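Local coordinates for putative alpha-ketoglutarate-dependent taurine dioxygenase (Burkholderia xenovorans, PDB 5HSX), which probably acts as an iron(II)- and 2-oxoglutarate-dependent dioxygenase of the TfdA/TauD family, though its substrate is not established, at residues Glu203-Arg208 / Thr304-Ile309; His210-Glu215 / Asp267-Ala272. All coordinates share one frame; numbering follows the deposited sequence.

Interaction 1: Glu203-Arg208 / Thr304-Ile309; sequences EHPLVR and TQSVAI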
loop_
_atom_site.group_PDB
_atom_site.type_symbol
_atom_site.label_atom_id
_atom_site.label_comp_id
_atom_site.label_asym_id
_atom_site.label_seq_id
_atom_site.Cartn_x
_atom_site.Cartn_y
_atom_site.Cartn_z
ATOM N N GLU B 203 -8.235 -17.380 -22.987
ATOM C CA GLU B 203 -9.517 -17.016 -22.405
ATOM C C GLU B 203 -9.638 -17.683 -21.037
ATOM O O GLU B 203 -9.601 -18.912 -20.943
ATOM C CB GLU B 203 -10.679 -17.434 -23.312
ATOM C CG GLU B 203 -12.044 -17.001 -22.756
ATOM C CD GLU B 203 -13.204 -17.519 -23.599
ATOM O OE1 GLU B 203 -13.272 -17.187 -24.802
ATOM O OE2 GLU B 203 -14.036 -18.261 -23.052
ATOM N N HIS B 204 -9.789 -16.873 -19.989
ATOM C CA HIS B 204 -9.938 -17.338 -18.612
ATOM C C HIS B 204 -11.304 -16.957 -18.063
ATOM O O HIS B 204 -11.899 -15.968 -18.512
ATOM C CB HIS B 204 -8.871 -16.718 -17.695
ATOM C CG HIS B 204 -7.512 -17.317 -17.843
ATOM N ND1 HIS B 204 -7.251 -18.650 -17.609
ATOM C CD2 HIS B 204 -6.324 -16.751 -18.173
ATOM C CE1 HIS B 204 -5.962 -18.884 -17.800
ATOM N NE2 HIS B 204 -5.376 -17.746 -18.135
ATOM N N PRO B 205 -11.814 -17.690 -17.071
ATOM C CA PRO B 205 -12.969 -17.186 -16.322
ATOM C C PRO B 205 -12.591 -15.913 -15.589
ATOM O O PRO B 205 -11.458 -15.757 -15.126
ATOM C CB PRO B 205 -13.281 -18.322 -15.341
ATOM C CG PRO B 205 -11.939 -18.957 -15.106
ATOM C CD PRO B 205 -11.243 -18.902 -16.448
ATOM N N LEU B 206 -13.543 -14.987 -15.492
ATOM C CA LEU B 206 -13.289 -13.832 -14.642
ATOM C C LEU B 206 -13.326 -14.209 -13.167
ATOM O O LEU B 206 -12.744 -13.502 -12.344
ATOM C CB LEU B 206 -14.312 -12.723 -14.921
ATOM C CG LEU B 206 -13.789 -11.389 -15.430
ATOM C CD1 LEU B 206 -12.996 -11.580 -16.715
ATOM C CD2 LEU B 206 -14.972 -10.438 -15.634
ATOM N N VAL B 207 -14.005 -15.303 -12.820
ATOM C CA VAL B 207 -14.050 -15.813 -11.458
ATOM C C VAL B 207 -13.427 -17.204 -11.461
ATOM O O VAL B 207 -13.947 -18.123 -12.111
ATOM C CB VAL B 207 -15.487 -15.854 -10.915
ATOM C CG1 VAL B 207 -15.507 -16.435 -9.514
ATOM C CG2 VAL B 207 -16.097 -14.455 -10.942
ATOM N N ARG B 208 -12.305 -17.360 -10.759
ATOM C CA ARG B 208 -11.607 -18.642 -10.726
ATOM C C ARG B 208 -11.941 -19.389 -9.442
ATOM O O ARG B 208 -11.727 -18.867 -8.342
ATOM C CB ARG B 208 -10.088 -18.469 -10.832
ATOM C CG ARG B 208 -9.393 -19.835 -10.787
ATOM C CD ARG B 208 -7.861 -19.786 -10.969
ATOM N NE ARG B 208 -7.371 -21.169 -11.015
ATOM C CZ ARG B 208 -6.112 -21.537 -11.251
ATOM N NH1 ARG B 208 -5.179 -20.620 -11.474
ATOM N NH2 ARG B 208 -5.795 -22.829 -11.259
ATOM N N THR B 304 -16.508 -24.367 -16.715
ATOM C CA THR B 304 -15.814 -24.190 -17.987
ATOM C C THR B 304 -14.334 -23.910 -17.739
ATOM O O THR B 304 -13.988 -22.943 -17.052
ATOM C CB THR B 304 -16.437 -23.047 -18.790
ATOM O OG1 THR B 304 -17.852 -23.233 -18.877
ATOM C CG2 THR B 304 -15.854 -23.021 -20.205
ATOM N N GLN B 305 -13.470 -24.746 -18.313
ATOM C CA GLN B 305 -12.031 -24.524 -18.239
ATOM C C GLN B 305 -11.613 -23.381 -19.146
ATOM O O GLN B 305 -12.268 -23.089 -20.151
ATOM C CB GLN B 305 -11.261 -25.765 -18.692
ATOM C CG GLN B 305 -11.217 -26.903 -17.730
ATOM C CD GLN B 305 -10.407 -28.055 -18.295
ATOM O OE1 GLN B 305 -10.711 -28.571 -19.371
ATOM N NE2 GLN B 305 -9.361 -28.444 -17.588
ATOM N N SER B 306 -10.478 -22.765 -18.797
ATOM C CA SER B 306 -9.791 -21.818 -19.662
ATOM C C SER B 306 -9.441 -22.464 -21.005
ATOM O O SER B 306 -9.315 -23.687 -21.126
ATOM C CB SER B 306 -8.515 -21.312 -18.978
ATOM O OG SER B 306 -8.813 -20.774 -17.697
ATOM N N VAL B 307 -9.288 -21.624 -22.029
ATOM C CA VAL B 307 -9.046 -22.076 -23.392
ATOM C C VAL B 307 -7.866 -21.302 -23.959
ATOM O O VAL B 307 -7.888 -20.070 -23.986
ATOM C CB VAL B 307 -10.281 -21.887 -24.296
ATOM C CG1 VAL B 307 -9.977 -22.357 -25.721
ATOM C CG2 VAL B 307 -11.473 -22.625 -23.730
ATOM N N ALA B 308 -6.851 -22.024 -24.431
ATOM C CA ALA B 308 -5.763 -21.383 -25.154
ATOM C C ALA B 308 -6.240 -20.923 -26.525
ATOM O O ALA B 308 -6.895 -21.678 -27.251
ATOM C CB ALA B 308 -4.586 -22.345 -25.305
ATOM N N ILE B 309 -5.897 -19.693 -26.889
ATOM C CA ILE B 309 -6.220 -19.132 -28.195
ATOM C C ILE B 309 -4.978 -19.023 -29.079
ATOM O O ILE B 309 -4.997 -19.423 -30.245
ATOM C CB ILE B 309 -6.920 -17.763 -28.048
ATOM C CG1 ILE B 309 -8.200 -17.917 -27.224
ATOM C CG2 ILE B 309 -7.201 -17.153 -29.415
ATOM C CD1 ILE B 309 -8.818 -16.614 -26.858
#

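Interaction 2: His210-Glu215 / Asp267-Ala272; sequences HPETGE and DNRATA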
loop_
_atom_site.group_PDB
_atom_site.type_symbol
_atom_site.label_atom_id
_atom_site.label_comp_id
_atom_site.label_asym_id
_atom_site.label_seq_id
_atom_site.Cartn_x
_atom_site.Cartn_y
_atom_site.Cartn_z
ATOM N N HIS B 210 -11.064 -21.843 -6.707
ATOM C CA HIS B 210 -9.794 -22.345 -6.185
ATOM C C HIS B 210 -9.828 -23.868 -6.073
ATOM O O HIS B 210 -10.742 -24.424 -5.446
ATOM C CB HIS B 210 -9.503 -21.704 -4.826
ATOM C CG HIS B 210 -8.094 -21.881 -4.360
ATOM N ND1 HIS B 210 -7.583 -23.099 -3.976
ATOM C CD2 HIS B 210 -7.087 -20.982 -4.206
ATOM C CE1 HIS B 210 -6.320 -22.950 -3.617
ATOM N NE2 HIS B 210 -5.997 -21.673 -3.737
ATOM N N PRO B 211 -8.859 -24.581 -6.661
ATOM C CA PRO B 211 -8.960 -26.052 -6.702
ATOM C C PRO B 211 -8.716 -26.752 -5.369
ATOM O O PRO B 211 -9.040 -27.942 -5.259
ATOM C CB PRO B 211 -7.898 -26.455 -7.737
ATOM C CG PRO B 211 -6.936 -25.340 -7.749
ATOM C CD PRO B 211 -7.725 -24.079 -7.458
ATOM N N GLU B 212 -8.151 -26.085 -4.366
ATOM C CA GLU B 212 -7.950 -26.719 -3.068
ATOM C C GLU B 212 -8.933 -26.244 -2.005
ATOM O O GLU B 212 -9.278 -27.016 -1.110
ATOM C CB GLU B 212 -6.520 -26.486 -2.566
ATOM C CG GLU B 212 -5.447 -27.158 -3.408
ATOM C CD GLU B 212 -4.055 -27.028 -2.800
ATOM O OE1 GLU B 212 -3.782 -27.663 -1.756
ATOM O OE2 GLU B 212 -3.233 -26.280 -3.364
ATOM N N THR B 213 -9.395 -24.996 -2.067
ATOM C CA THR B 213 -10.293 -24.483 -1.042
ATOM C C THR B 213 -11.728 -24.321 -1.512
ATOM O O THR B 213 -12.623 -24.180 -0.670
ATOM C CB THR B 213 -9.812 -23.118 -0.529
ATOM O OG1 THR B 213 -10.006 -22.146 -1.560
ATOM C CG2 THR B 213 -8.331 -23.168 -0.146
ATOM N N GLY B 214 -11.969 -24.323 -2.823
ATOM C CA GLY B 214 -13.293 -24.082 -3.346
ATOM C C GLY B 214 -13.718 -22.631 -3.334
ATOM O O GLY B 214 -14.841 -22.330 -3.758
ATOM N N GLU B 215 -12.864 -21.725 -2.861
ATOM C CA GLU B 215 -13.197 -20.309 -2.852
ATOM C C GLU B 215 -13.175 -19.743 -4.267
ATOM O O GLU B 215 -12.543 -20.286 -5.173
ATOM C CB GLU B 215 -12.218 -19.533 -1.971
ATOM C CG GLU B 215 -12.216 -19.954 -0.507
ATOM C CD GLU B 215 -10.972 -19.495 0.228
ATOM O OE1 GLU B 215 -9.853 -19.867 -0.190
ATOM O OE2 GLU B 215 -11.106 -18.742 1.216
ATOM N N ASP B 267 0.292 -17.637 -3.303
ATOM C CA ASP B 267 -0.659 -18.471 -4.037
ATOM C C ASP B 267 -1.231 -17.619 -5.168
ATOM O O ASP B 267 -2.094 -16.768 -4.942
ATOM C CB ASP B 267 -1.756 -18.977 -3.100
ATOM C CG ASP B 267 -2.728 -19.932 -3.786
ATOM O OD1 ASP B 267 -2.709 -20.026 -5.033
ATOM O OD2 ASP B 267 -3.527 -20.574 -3.074
ATOM N N ASN B 268 -0.750 -17.860 -6.392
ATOM C CA ASN B 268 -1.203 -17.125 -7.572
ATOM C C ASN B 268 -2.653 -17.396 -7.937
ATOM O O ASN B 268 -3.206 -16.684 -8.779
ATOM C CB ASN B 268 -0.348 -17.485 -8.779
ATOM C CG ASN B 268 0.996 -16.842 -8.748
ATOM O OD1 ASN B 268 1.111 -15.617 -8.624
ATOM N ND2 ASN B 268 2.040 -17.659 -8.871
ATOM N N ARG B 269 -3.274 -18.422 -7.378
ATOM C CA ARG B 269 -4.675 -18.634 -7.679
ATOM C C ARG B 269 -5.586 -17.697 -6.903
ATOM O O ARG B 269 -6.776 -17.609 -7.229
ATOM C CB ARG B 269 -5.036 -20.094 -7.398
ATOM C CG ARG B 269 -4.082 -21.044 -8.113
ATOM C CD ARG B 269 -4.157 -22.437 -7.558
ATOM N NE ARG B 269 -3.737 -22.472 -6.164
ATOM C CZ ARG B 269 -3.583 -23.594 -5.463
ATOM N NH1 ARG B 269 -3.788 -24.778 -6.034
ATOM N NH2 ARG B 269 -3.213 -23.530 -4.193
ATOM N N ALA B 270 -5.051 -16.983 -5.905
ATOM C CA ALA B 270 -5.852 -16.133 -5.038
ATOM C C ALA B 270 -5.272 -14.736 -4.859
ATOM O O ALA B 270 -5.776 -13.984 -4.019
ATOM C CB ALA B 270 -6.024 -16.781 -3.659
ATOM N N THR B 271 -4.232 -14.366 -5.610
ATOM C CA THR B 271 -3.583 -13.078 -5.396
ATOM C C THR B 271 -3.225 -12.440 -6.724
ATOM O O THR B 271 -3.069 -13.111 -7.750
ATOM C CB THR B 271 -2.283 -13.180 -4.566
ATOM O OG1 THR B 271 -1.330 -14.017 -5.252
ATOM C CG2 THR B 271 -2.559 -13.735 -3.165
ATOM N N ALA B 272 -3.076 -11.123 -6.678
ATOM C CA ALA B 272 -2.228 -10.402 -7.612
ATOM C C ALA B 272 -1.186 -9.656 -6.794
ATOM O O ALA B 272 -1.330 -9.495 -5.578
ATOM C CB ALA B 272 -3.019 -9.420 -8.493
#

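Interaction 1: Glu203-Arg208 / Thr304-Ile309
E203 and V307 form a hydrogen-bonded antiparallel beta pair. E203 N donates to V307 O at 2.9 Å, and V307 N returns a bond of equal length to E203 O. Both are nearly straight, at 166° and 162°. S306 CA also approaches E203 O at 3.2 Å, a CA-H...O contact beside the second bond. One residue further on, the side chains take over. H204 ND1 and S306 OG lie 2.6 Å apart in a hydrogen bond, with the hydroxyl at the ring edge, near its plane. Chi1 of S306, -55°, sets OG anti to the carbonyl carbon and directs it at this edge. P205 CD packs against the same hydroxyl, 3.3 Å from S306 OG. At the other end, the I309 CD1 methyl reaches E203 CB at 4.1 Å. The E203 side chain is extended, and its OE2 makes a salt bridge with R174. R174 also bonds the carbonyls of T304 and Q305, so it ties both segments together. The H204 ring meets H177 edge-to-face. Strand 200-209 thus lies between strand 174-179 and strand 307-310, which continues the antiparallel sheet and leads into helix 313-322.

Interaction 2: His210-Glu215 / Asp267-Ala272
H210 and R269 have the closest CA atoms, 6.5 Å apart, where the loop between strands 200-209 and 216-218 faces a type I beta turn from D267 to A270. The turn links strand 263-267 of the larger sheet to strand 271-274 of the four-stranded sheet, within the double-stranded beta-helix (jelly-roll) fold of the TauD/TfdA dioxygenases. Its first residue makes an Asx turn, as D267 OD1 accepts from R269 N. H210 NE2 donates to D267 OD2 at 2.8 Å in an almost linear bond, 178°. The acceptor lies in the ring plane and is met on its syn side. The ring and carboxylate planes stand 75° apart. At the other ring nitrogen, ND1 accepts from E212 N in the ring plane and from T213 N well out of it. These bonds help fix the ring rotation and are consistent with a proton on NE2.

R269 bends at chi3, -63°, and brings its guanidinium up to the ring, the two planes inclined to each other. H210 CE1 sits over one guanidinium face, 3.2 Å from R269 NH2. R269 grips D267 side-on, with NE bound to OD1 and NH2 to OD2. The carboxylate therefore takes bonds from both H210 and R269, which probably keeps it ionised. P211 CG packs 3.6 Å from R269 NH1. E212 OE2 makes a salt bridge to R51, and L55 of helix 44-57 touches H210, E212, D267 and R269. The end-on grip of R269 on E212 uses a single oxygen: OE2 receives R269 NH2 at 2.9 Å and R269 NH1 at 3.1 Å.

Interactions 1 and 2 have centres about 14 Å apart. Strand 200-209 carries the first and runs directly into the loop of the second. They touch where R208 NH1 packs 3.6 Å from R269 CG. R208 also touches P298, whose carbonyl makes a weak hydrogen bond with S306 OG. Interaction 2 is closer to the centre of the folded chain. The D267 side chain is about 13 Å from the sodium ion bound at H123, D125, H273 and N323. The first three match the HxD...H iron triad of this family, so sodium probably occupies the iron site. The 267-272 turn leads into the strand carrying H273. A 1,2-ethanediol, probably from the crystallisation liquor, lies about 3 Å from the R269 side chain.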